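PDB 4LUB: putative prephenate dehydratase from Streptococcus mutans, which probably catalyses the decarboxylating dehydration of prephenate to 3-phenylpyruvate, the prephenate dehydratase step of L-phenylalanine biosynthesis. Local coordinates for residues B[15-18]-B[19-23]; B[53-56]-B[57-60]; B[230-233]-B[234-238]; B[245-248]-B[249-252]. All blocks are in the same frame, centred on the assembly; numbering follows the deposited sequence.

Contact 1 (B[15-18]-B[19-23])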
loop_
_atom_site.group_PDB
_atom_site.type_symbol
_atom_site.label_atom_id
_atom_site.label_comp_id
_atom_site.label_asym_id
_atom_site.label_seq_id
_atom_site.Cartn_x
_atom_site.Cartn_y
_atom_site.Cartn_z
ATOM N N THR B 15 -6.240 -19.968 -8.296
ATOM C CA THR B 15 -7.567 -19.358 -8.341
ATOM C C THR B 15 -8.621 -20.359 -8.794
ATOM O O THR B 15 -9.751 -20.356 -8.300
ATOM C CB THR B 15 -7.584 -18.119 -9.268
ATOM O OG1 THR B 15 -6.467 -17.271 -8.960
ATOM C CG2 THR B 15 -8.857 -17.328 -9.065
ATOM N N HIS B 16 -8.235 -21.232 -9.722
ATOM C CA HIS B 16 -9.077 -22.359 -10.120
ATOM C C HIS B 16 -9.431 -23.234 -8.928
ATOM O O HIS B 16 -10.602 -23.559 -8.706
ATOM C CB HIS B 16 -8.385 -23.202 -11.194
ATOM C CG HIS B 16 -9.294 -24.184 -11.858
ATOM N ND1 HIS B 16 -8.843 -25.124 -12.762
ATOM C CD2 HIS B 16 -10.626 -24.388 -11.739
ATOM C CE1 HIS B 16 -9.859 -25.855 -13.176
ATOM N NE2 HIS B 16 -10.954 -25.431 -12.570
ATOM N N ASN B 17 -8.410 -23.634 -8.179
ATOM C CA ASN B 17 -8.611 -24.409 -6.961
ATOM C C ASN B 17 -9.568 -23.723 -5.986
ATOM O O ASN B 17 -10.427 -24.367 -5.388
ATOM C CB ASN B 17 -7.265 -24.668 -6.278
ATOM C CG ASN B 17 -7.349 -25.729 -5.199
ATOM O OD1 ASN B 17 -8.293 -26.521 -5.158
ATOM N ND2 ASN B 17 -6.357 -25.749 -4.314
ATOM N N VAL B 18 -9.444 -22.406 -5.860
ATOM C CA VAL B 18 -10.303 -21.648 -4.953
ATOM C C VAL B 18 -11.761 -21.666 -5.417
ATOM O O VAL B 18 -12.679 -21.837 -4.611
ATOM C CB VAL B 18 -9.812 -20.187 -4.809
ATOM C CG1 VAL B 18 -10.769 -19.368 -3.953
ATOM C CG2 VAL B 18 -8.401 -20.162 -4.222
ATOM N N ALA B 19 -11.967 -21.510 -6.721
ATOM C CA ALA B 19 -13.307 -21.379 -7.271
ATOM C C ALA B 19 -14.067 -22.703 -7.169
ATOM O O ALA B 19 -15.288 -22.718 -6.996
ATOM C CB ALA B 19 -13.239 -20.904 -8.724
ATOM N N LEU B 20 -13.333 -23.808 -7.253
ATOM C CA LEU B 20 -13.901 -25.148 -7.059
ATOM C C LEU B 20 -14.571 -25.341 -5.701
ATOM O O LEU B 20 -15.605 -25.997 -5.592
ATOM C CB LEU B 20 -12.811 -26.215 -7.207
ATOM C CG LEU B 20 -12.289 -26.593 -8.590
ATOM C CD1 LEU B 20 -10.864 -27.122 -8.500
ATOM C CD2 LEU B 20 -13.207 -27.648 -9.191
ATOM N N HIS B 21 -13.965 -24.775 -4.663
ATOM C CA HIS B 21 -14.446 -24.970 -3.303
ATOM C C HIS B 21 -15.672 -24.106 -3.021
ATOM O O HIS B 21 -16.591 -24.519 -2.308
ATOM C CB HIS B 21 -13.325 -24.653 -2.318
ATOM C CG HIS B 21 -12.220 -25.665 -2.333
ATOM N ND1 HIS B 21 -11.377 -25.817 -3.412
ATOM C CD2 HIS B 21 -11.830 -26.586 -1.419
ATOM C CE1 HIS B 21 -10.506 -26.776 -3.158
ATOM N NE2 HIS B 21 -10.760 -27.260 -1.955
ATOM N N ALA B 22 -15.689 -22.908 -3.599
ATOM C CA ALA B 22 -16.789 -21.980 -3.387
ATOM C C ALA B 22 -18.030 -22.460 -4.131
ATOM O O ALA B 22 -19.156 -22.294 -3.659
ATOM C CB ALA B 22 -16.394 -20.582 -3.831
ATOM N N PHE B 23 -17.806 -23.044 -5.304
ATOM C CA PHE B 23 -18.881 -23.385 -6.231
ATOM C C PHE B 23 -18.671 -24.771 -6.836
ATOM O O PHE B 23 -18.365 -24.892 -8.022
ATOM C CB PHE B 23 -18.976 -22.330 -7.334
ATOM C CG PHE B 23 -19.261 -20.947 -6.824
ATOM C CD1 PHE B 23 -20.525 -20.613 -6.367
ATOM C CD2 PHE B 23 -18.262 -19.987 -6.780
ATOM C CE1 PHE B 23 -20.796 -19.343 -5.893
ATOM C CE2 PHE B 23 -18.523 -18.716 -6.301
ATOM C CZ PHE B 23 -19.790 -18.391 -5.856
#
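N17 and H21 meet one turn apart on helix 14-22, a side chain-to-backbone contact near the C-terminal end of that helix. H21 turns its imidazole back along the helix, and ND1-H donates to the carbonyl O of N17 at 2.6 Å, the acceptor lying slightly out of the ring plane. The bond is bent, with an angle of 143° at the hydrogen. The torsion behind it sets H21 CG anti to its own carbonyl carbon (chi1 -70°), beside the backbone N, which turns the ring toward N17. N17 swings its amide toward the same ring: OD1 lies 3.0 Å from H21 CE1, the two planes 70° apart. The helix is the crossover of a beta-alpha-beta unit, strand 4-8, helix 14-22, strand 27-31, in the prephenate dehydratase region. Regular i to i+4 bonds run beneath the side chains, A19 N to T15 O at 3.0 Å and L20 N to H16 O at 3.1 Å, whereas A22 N to V18 O is weak. Next along the helix, L20 CD1 lies over one face of the H16 ring, whose ND1 is bonded to the backbone N of G12 and whose ring stacks with Y7. T15, V18 and F23 pack against I50 of strand 48-55.

Contact 2 (B[53-56]-B[57-60])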
loop_
_atom_site.group_PDB
_atom_site.type_symbol
_atom_site.label_atom_id
_atom_site.label_comp_id
_atom_site.label_asym_id
_atom_site.label_seq_id
_atom_site.Cartn_x
_atom_site.Cartn_y
_atom_site.Cartn_z
ATOM N N VAL B 53 -6.617 -11.331 -4.254
ATOM C CA VAL B 53 -6.550 -9.921 -3.888
ATOM C C VAL B 53 -5.320 -9.539 -3.062
ATOM O O VAL B 53 -4.843 -8.416 -3.161
ATOM C CB VAL B 53 -7.842 -9.475 -3.144
ATOM C CG1 VAL B 53 -9.070 -10.018 -3.857
ATOM C CG2 VAL B 53 -7.826 -9.865 -1.663
ATOM N N GLU B 54 -4.812 -10.451 -2.244
ATOM C CA GLU B 54 -3.662 -10.126 -1.412
ATOM C C GLU B 54 -2.812 -11.331 -1.060
ATOM O O GLU B 54 -3.346 -12.373 -0.706
ATOM C CB GLU B 54 -4.111 -9.449 -0.108
ATOM C CG GLU B 54 -2.946 -9.067 0.801
ATOM C CD GLU B 54 -3.377 -8.294 2.022
ATOM O OE1 GLU B 54 -4.576 -7.953 2.111
ATOM O OE2 GLU B 54 -2.514 -8.011 2.882
ATOM N N ASN B 55 -1.494 -11.157 -1.097
ATOM C CA ASN B 55 -0.558 -12.214 -0.730
ATOM C C ASN B 55 0.249 -11.799 0.492
ATOM O O ASN B 55 0.579 -10.624 0.661
ATOM C CB ASN B 55 0.377 -12.550 -1.893
ATOM C CG ASN B 55 1.377 -13.634 -1.538
ATOM O OD1 ASN B 55 2.478 -13.339 -1.076
ATOM N ND2 ASN B 55 0.986 -14.895 -1.709
ATOM N N SER B 56 0.576 -12.774 1.333
ATOM C CA SER B 56 1.272 -12.526 2.591
ATOM C C SER B 56 2.688 -11.962 2.409
ATOM O O SER B 56 3.264 -11.413 3.351
ATOM C CB SER B 56 1.296 -13.810 3.432
ATOM O OG SER B 56 2.199 -14.762 2.915
ATOM N N ILE B 57 3.256 -12.102 1.214
ATOM C CA ILE B 57 4.614 -11.610 0.970
ATOM C C ILE B 57 4.621 -10.408 0.018
ATOM O O ILE B 57 5.232 -9.385 0.320
ATOM C CB ILE B 57 5.537 -12.714 0.421
ATOM C CG1 ILE B 57 5.723 -13.807 1.479
ATOM C CG2 ILE B 57 6.904 -12.155 0.078
ATOM C CD1 ILE B 57 6.156 -13.299 2.830
ATOM N N GLU B 58 3.955 -10.522 -1.126
ATOM C CA GLU B 58 3.899 -9.412 -2.081
ATOM C C GLU B 58 2.934 -8.291 -1.687
ATOM O O GLU B 58 3.136 -7.132 -2.054
ATOM C CB GLU B 58 3.513 -9.933 -3.463
ATOM C CG GLU B 58 4.626 -10.663 -4.191
ATOM C CD GLU B 58 4.079 -11.515 -5.314
ATOM O OE1 GLU B 58 3.088 -12.238 -5.071
ATOM O OE2 GLU B 58 4.619 -11.444 -6.438
ATOM N N GLY B 59 1.881 -8.629 -0.953
ATOM C CA GLY B 59 0.885 -7.640 -0.572
ATOM C C GLY B 59 -0.347 -7.618 -1.462
ATOM O O GLY B 59 -0.648 -8.591 -2.145
ATOM N N SER B 60 -1.050 -6.491 -1.466
ATOM C CA SER B 60 -2.266 -6.327 -2.259
ATOM C C SER B 60 -2.037 -6.351 -3.763
ATOM O O SER B 60 -1.070 -5.786 -4.268
ATOM C CB SER B 60 -2.967 -5.030 -1.870
ATOM O OG SER B 60 -3.741 -5.218 -0.694
#
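N55 and I57 lie at the bend of a tight hairpin, where the N55 carboxamide closes an Asx turn. N55 OD1 accepts from two successive N-H groups: I57 N at 2.7 Å, from above the carbonyl plane, and E58 N at 3.2 Å, in that plane on a lone pair. N55 CG lies anti to the backbone N (chi1 179°), which carries the amide over the turn, and ND2 is held by T173 OG1 and E170 O, fixing its flip. I57 follows with CB 3.5 Å from N55 OD1, while its CD1 doubles back to 3.5 Å from S56 O. Between N55 and G59, an antiparallel hydrogen-bonded pair, N55 N gives a nearly straight bond to G59 O at 2.9 Å and G59 N returns a more bent one to N55 O. At the G59 phi of 98° a CB would press on E58 O, a strain glycine avoids. E54 and S60 form the adjoining non-hydrogen-bonded pair; E54 carries salt bridges to R174 and K224, and OE2 bonds Y237 of the second subunit. V53 and E54 make a classic beta bulge opposite R174. Strand 48-55 runs antiparallel between strands 172-179 and 59-60, with V53 and S60 packed on F65 of helix 62-70.

Contact 3 (B[230-233]-B[234-238])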
loop_
_atom_site.group_PDB
_atom_site.type_symbol
_atom_site.label_atom_id
_atom_site.label_comp_id
_atom_site.label_asym_id
_atom_site.label_seq_id
_atom_site.Cartn_x
_atom_site.Cartn_y
_atom_site.Cartn_z
ATOM N N LEU B 230 -4.781 7.712 -6.847
ATOM C CA LEU B 230 -6.077 8.166 -7.347
ATOM C C LEU B 230 -6.075 8.323 -8.860
ATOM O O LEU B 230 -7.130 8.475 -9.479
ATOM C CB LEU B 230 -6.473 9.487 -6.685
ATOM C CG LEU B 230 -7.967 9.771 -6.534
ATOM C CD1 LEU B 230 -8.726 8.554 -6.035
ATOM C CD2 LEU B 230 -8.189 10.961 -5.610
ATOM N N LYS B 231 -4.879 8.267 -9.442
ATOM C CA LYS B 231 -4.654 8.554 -10.857
ATOM C C LYS B 231 -5.122 9.961 -11.219
ATOM O O LYS B 231 -5.738 10.178 -12.265
ATOM C CB LYS B 231 -5.334 7.511 -11.755
ATOM C CG LYS B 231 -5.250 6.090 -11.226
ATOM C CD LYS B 231 -3.981 5.392 -11.714
ATOM C CE LYS B 231 -4.184 3.884 -11.860
ATOM N NZ LYS B 231 -3.273 3.094 -10.976
ATOM N N THR B 232 -4.824 10.912 -10.335
ATOM C CA THR B 232 -5.035 12.328 -10.614
ATOM C C THR B 232 -3.680 13.028 -10.628
ATOM O O THR B 232 -3.104 13.254 -11.689
ATOM C CB THR B 232 -5.950 13.004 -9.578
ATOM O OG1 THR B 232 -5.506 12.664 -8.258
ATOM C CG2 THR B 232 -7.391 12.545 -9.754
ATOM N N ILE B 233 -3.174 13.366 -9.444
ATOM C CA ILE B 233 -1.786 13.802 -9.300
ATOM C C ILE B 233 -1.060 13.072 -8.163
ATOM O O ILE B 233 -1.694 12.473 -7.292
ATOM C CB ILE B 233 -1.694 15.329 -9.065
ATOM C CG1 ILE B 233 -2.545 15.736 -7.866
ATOM C CG2 ILE B 233 -2.181 16.087 -10.286
ATOM C CD1 ILE B 233 -1.938 16.848 -7.038
ATOM N N LEU B 234 0.271 13.113 -8.205
ATOM C CA LEU B 234 1.118 12.674 -7.100
ATOM C C LEU B 234 0.693 13.293 -5.776
ATOM O O LEU B 234 0.569 14.512 -5.665
ATOM C CB LEU B 234 2.581 13.018 -7.380
ATOM C CG LEU B 234 3.635 12.302 -6.531
ATOM C CD1 LEU B 234 3.539 10.791 -6.690
ATOM C CD2 LEU B 234 5.017 12.802 -6.906
ATOM N N GLY B 235 0.460 12.446 -4.780
ATOM C CA GLY B 235 0.013 12.908 -3.481
ATOM C C GLY B 235 -1.489 12.809 -3.277
ATOM O O GLY B 235 -1.988 13.147 -2.201
ATOM N N GLU B 236 -2.214 12.349 -4.296
ATOM C CA GLU B 236 -3.625 12.002 -4.115
ATOM C C GLU B 236 -3.875 10.508 -4.260
ATOM O O GLU B 236 -3.429 9.869 -5.218
ATOM C CB GLU B 236 -4.503 12.789 -5.090
ATOM C CG GLU B 236 -4.395 14.296 -4.901
ATOM C CD GLU B 236 -5.386 15.059 -5.743
ATOM O OE1 GLU B 236 -5.989 14.445 -6.642
ATOM O OE2 GLU B 236 -5.570 16.271 -5.502
ATOM N N TYR B 237 -4.586 9.956 -3.292
ATOM C CA TYR B 237 -4.769 8.525 -3.209
ATOM C C TYR B 237 -6.173 8.166 -2.785
ATOM O O TYR B 237 -6.908 8.994 -2.265
ATOM C CB TYR B 237 -3.804 7.945 -2.175
ATOM C CG TYR B 237 -2.370 8.398 -2.309
ATOM C CD1 TYR B 237 -1.491 7.736 -3.147
ATOM C CD2 TYR B 237 -1.892 9.480 -1.583
ATOM C CE1 TYR B 237 -0.178 8.136 -3.264
ATOM C CE2 TYR B 237 -0.577 9.890 -1.694
ATOM C CZ TYR B 237 0.277 9.212 -2.536
ATOM O OH TYR B 237 1.584 9.610 -2.653
ATOM N N PHE B 238 -6.531 6.910 -2.994
ATOM C CA PHE B 238 -7.656 6.325 -2.303
ATOM C C PHE B 238 -7.105 5.228 -1.411
ATOM O O PHE B 238 -6.058 4.656 -1.690
ATOM C CB PHE B 238 -8.756 5.840 -3.253
ATOM C CG PHE B 238 -8.434 4.578 -3.998
ATOM C CD1 PHE B 238 -8.783 3.347 -3.480
ATOM C CD2 PHE B 238 -7.821 4.627 -5.236
ATOM C CE1 PHE B 238 -8.509 2.187 -4.171
ATOM C CE2 PHE B 238 -7.543 3.469 -5.934
ATOM C CZ PHE B 238 -7.887 2.246 -5.399
HETATM O O HOH W 1 -2.164 9.968 -8.298
#
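L230 N bonds to E236 O at 3.0 Å and E236 N to I233 O at 3.0 Å, the latter closing a type II beta turn from I233 to E236. Across the loop, T232 OG1 donates to E236 OE1 in a very short bond of 2.5 Å. The two side chains cross at about a right angle; T232 keeps OG1 between its backbone N and carbonyl carbon (chi1 48°), while the extended E236 chain brings its carboxylate up to the hydroxyl. I233 covers the same acid group obliquely, its CG1 3.6 Å from E236 CD, so the carboxylate has a hydroxyl at one oxygen and an aliphatic flank along its carbon. The segments form the loop of the beta hairpin of strands 222-229 and 237-244 in the ACT region and enter the second strand; G235 takes the left-handed position of the turn (phi 98°). A water sits inside the loop, 2.7 Å from I233 O, with weak links to T232 N and E236 O. Toward the sheet, L230 CB rests against E236 O and its CD1 meets F238 CB at 3.9 Å, approaching the F238 ring at its edge. F238 in turn stacks with F69 of helix 62-70, and L230 touches both F69 and T199 of strand 189-199. The Y237 side chain leaves the backbone on the side away from 230-233 and packs on T223 of the second subunit.

Contact 4 (B[245-248]-B[249-252])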
loop_
_atom_site.group_PDB
_atom_site.type_symbol
_atom_site.label_atom_id
_atom_site.label_comp_id
_atom_site.label_asym_id
_atom_site.label_seq_id
_atom_site.Cartn_x
_atom_site.Cartn_y
_atom_site.Cartn_z
ATOM N N ASN B 245 -16.126 -7.006 10.844
ATOM C CA ASN B 245 -17.540 -6.725 10.638
ATOM C C ASN B 245 -18.413 -7.648 11.478
ATOM O O ASN B 245 -19.444 -8.131 11.020
ATOM C CB ASN B 245 -17.892 -6.873 9.155
ATOM C CG ASN B 245 -19.230 -6.250 8.805
ATOM O OD1 ASN B 245 -19.593 -5.199 9.333
ATOM N ND2 ASN B 245 -19.993 -6.926 7.953
ATOM N N HIS B 246 -17.992 -7.888 12.712
ATOM C CA HIS B 246 -18.744 -8.728 13.641
ATOM C C HIS B 246 -19.984 -8.004 14.158
ATOM O O HIS B 246 -21.010 -8.620 14.424
ATOM C CB HIS B 246 -17.843 -9.176 14.793
ATOM C CG HIS B 246 -16.771 -10.126 14.369
ATOM N ND1 HIS B 246 -17.050 -11.398 13.911
ATOM C CD2 HIS B 246 -15.427 -9.988 14.309
ATOM C CE1 HIS B 246 -15.920 -12.006 13.599
ATOM N NE2 HIS B 246 -14.921 -11.172 13.828
ATOM N N ASN B 247 -19.876 -6.687 14.298
ATOM C CA ASN B 247 -21.000 -5.886 14.755
ATOM C C ASN B 247 -21.429 -4.953 13.633
ATOM O O ASN B 247 -20.972 -3.814 13.540
ATOM C CB ASN B 247 -20.598 -5.094 16.012
ATOM C CG ASN B 247 -21.785 -4.466 16.724
ATOM O OD1 ASN B 247 -22.844 -4.253 16.136
ATOM N ND2 ASN B 247 -21.597 -4.144 17.995
ATOM N N GLU B 248 -22.336 -5.446 12.796
ATOM C CA GLU B 248 -22.702 -4.756 11.572
ATOM C C GLU B 248 -23.478 -3.466 11.823
ATOM O O GLU B 248 -23.401 -2.533 11.034
ATOM C CB GLU B 248 -23.523 -5.691 10.673
ATOM C CG GLU B 248 -22.704 -6.775 9.994
ATOM C CD GLU B 248 -23.336 -7.242 8.696
ATOM O OE1 GLU B 248 -24.144 -8.197 8.750
ATOM O OE2 GLU B 248 -23.023 -6.652 7.633
ATOM N N LYS B 249 -24.168 -3.381 12.952
ATOM C CA LYS B 249 -24.985 -2.206 13.211
ATOM C C LYS B 249 -24.111 -1.062 13.730
ATOM O O LYS B 249 -24.341 0.098 13.398
ATOM C CB LYS B 249 -26.082 -2.537 14.227
ATOM C CG LYS B 249 -27.009 -1.389 14.586
ATOM C CD LYS B 249 -28.252 -1.418 13.712
ATOM C CE LYS B 249 -29.424 -0.741 14.402
ATOM N NZ LYS B 249 -29.838 -1.490 15.616
ATOM N N LEU B 250 -23.094 -1.396 14.517
ATOM C CA LEU B 250 -22.081 -0.421 14.919
ATOM C C LEU B 250 -21.244 0.098 13.746
ATOM O O LEU B 250 -20.945 1.291 13.666
ATOM C CB LEU B 250 -21.189 -1.021 15.999
ATOM C CG LEU B 250 -20.375 -0.006 16.817
ATOM C CD1 LEU B 250 -21.229 1.156 17.379
ATOM C CD2 LEU B 250 -19.627 -0.731 17.934
ATOM N N VAL B 251 -20.847 -0.808 12.857
ATOM C CA VAL B 251 -20.197 -0.424 11.609
ATOM C C VAL B 251 -21.059 0.555 10.809
ATOM O O VAL B 251 -20.548 1.536 10.267
ATOM C CB VAL B 251 -19.857 -1.664 10.760
ATOM C CG1 VAL B 251 -19.436 -1.263 9.365
ATOM C CG2 VAL B 251 -18.752 -2.468 11.436
ATOM N N SER B 252 -22.366 0.302 10.748
ATOM C CA SER B 252 -23.282 1.180 10.017
ATOM C C SER B 252 -23.261 2.619 10.529
ATOM O O SER B 252 -23.284 3.561 9.735
ATOM C CB SER B 252 -24.714 0.642 10.076
ATOM O OG SER B 252 -24.839 -0.532 9.297
#
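E248 O is gripped twice by S252, through the backbone N and through the hydroxyl OG, each at 3.0 Å. The two donors reach it from opposite faces of the carbonyl plane; S252 OG comes back along the helix because it stands anti to its own carbonyl carbon (chi1 -70°), beside the backbone N. These bonds lie in the first turn of helix 248-261, which follows strand 237-244 in the ACT region and has N247 as its N-cap. The N247 side chain accepts from L250 N through OD1 at 3.3 Å. That bond is nearly straight at the hydrogen (165°), but the donor stands well above the amide plane, 63° out of it. The flat of the N247 amide is covered on its carbon by L250 CB, 3.6 Å from N247 CG, with L250 CD2 beyond it near ND2. Main-chain bonding begins at the same residue: V251 N donates to N247 O at 3.1 Å. On the sheet side, N245 and V251 cross at about a right angle, and both rest on I194 of strand 189-199; V251 also touches I220. The extended E248 side chain reaches beside N245, where OE2 accepts from N245 ND2 at 3.1 Å, met from above the carboxylate plane, and has a long, weak ion pair with K270. The other end of the N245 amide, OD1, lies 3.5 Å from V251 CG2.

Contacts 1 and 2 belong to the prephenate dehydratase region and contacts 3 and 4 to the ACT region, and all four follow in series along the chain. Contacts 1 and 3 are farthest apart, about 35 Å between centres and on opposite sides of the chain's centre. Within one chain contacts 2 and 3 are about 22 Å apart by centres and about 9 Å by nearest atoms, without touching; across the dimer, the hairpin of one subunit meets the 230-238 loop of the other. S56 packs on L234 across this interface. Contact 4, about 30 Å from contact 3 by centres, starts the helix that follows the strand leaving that loop.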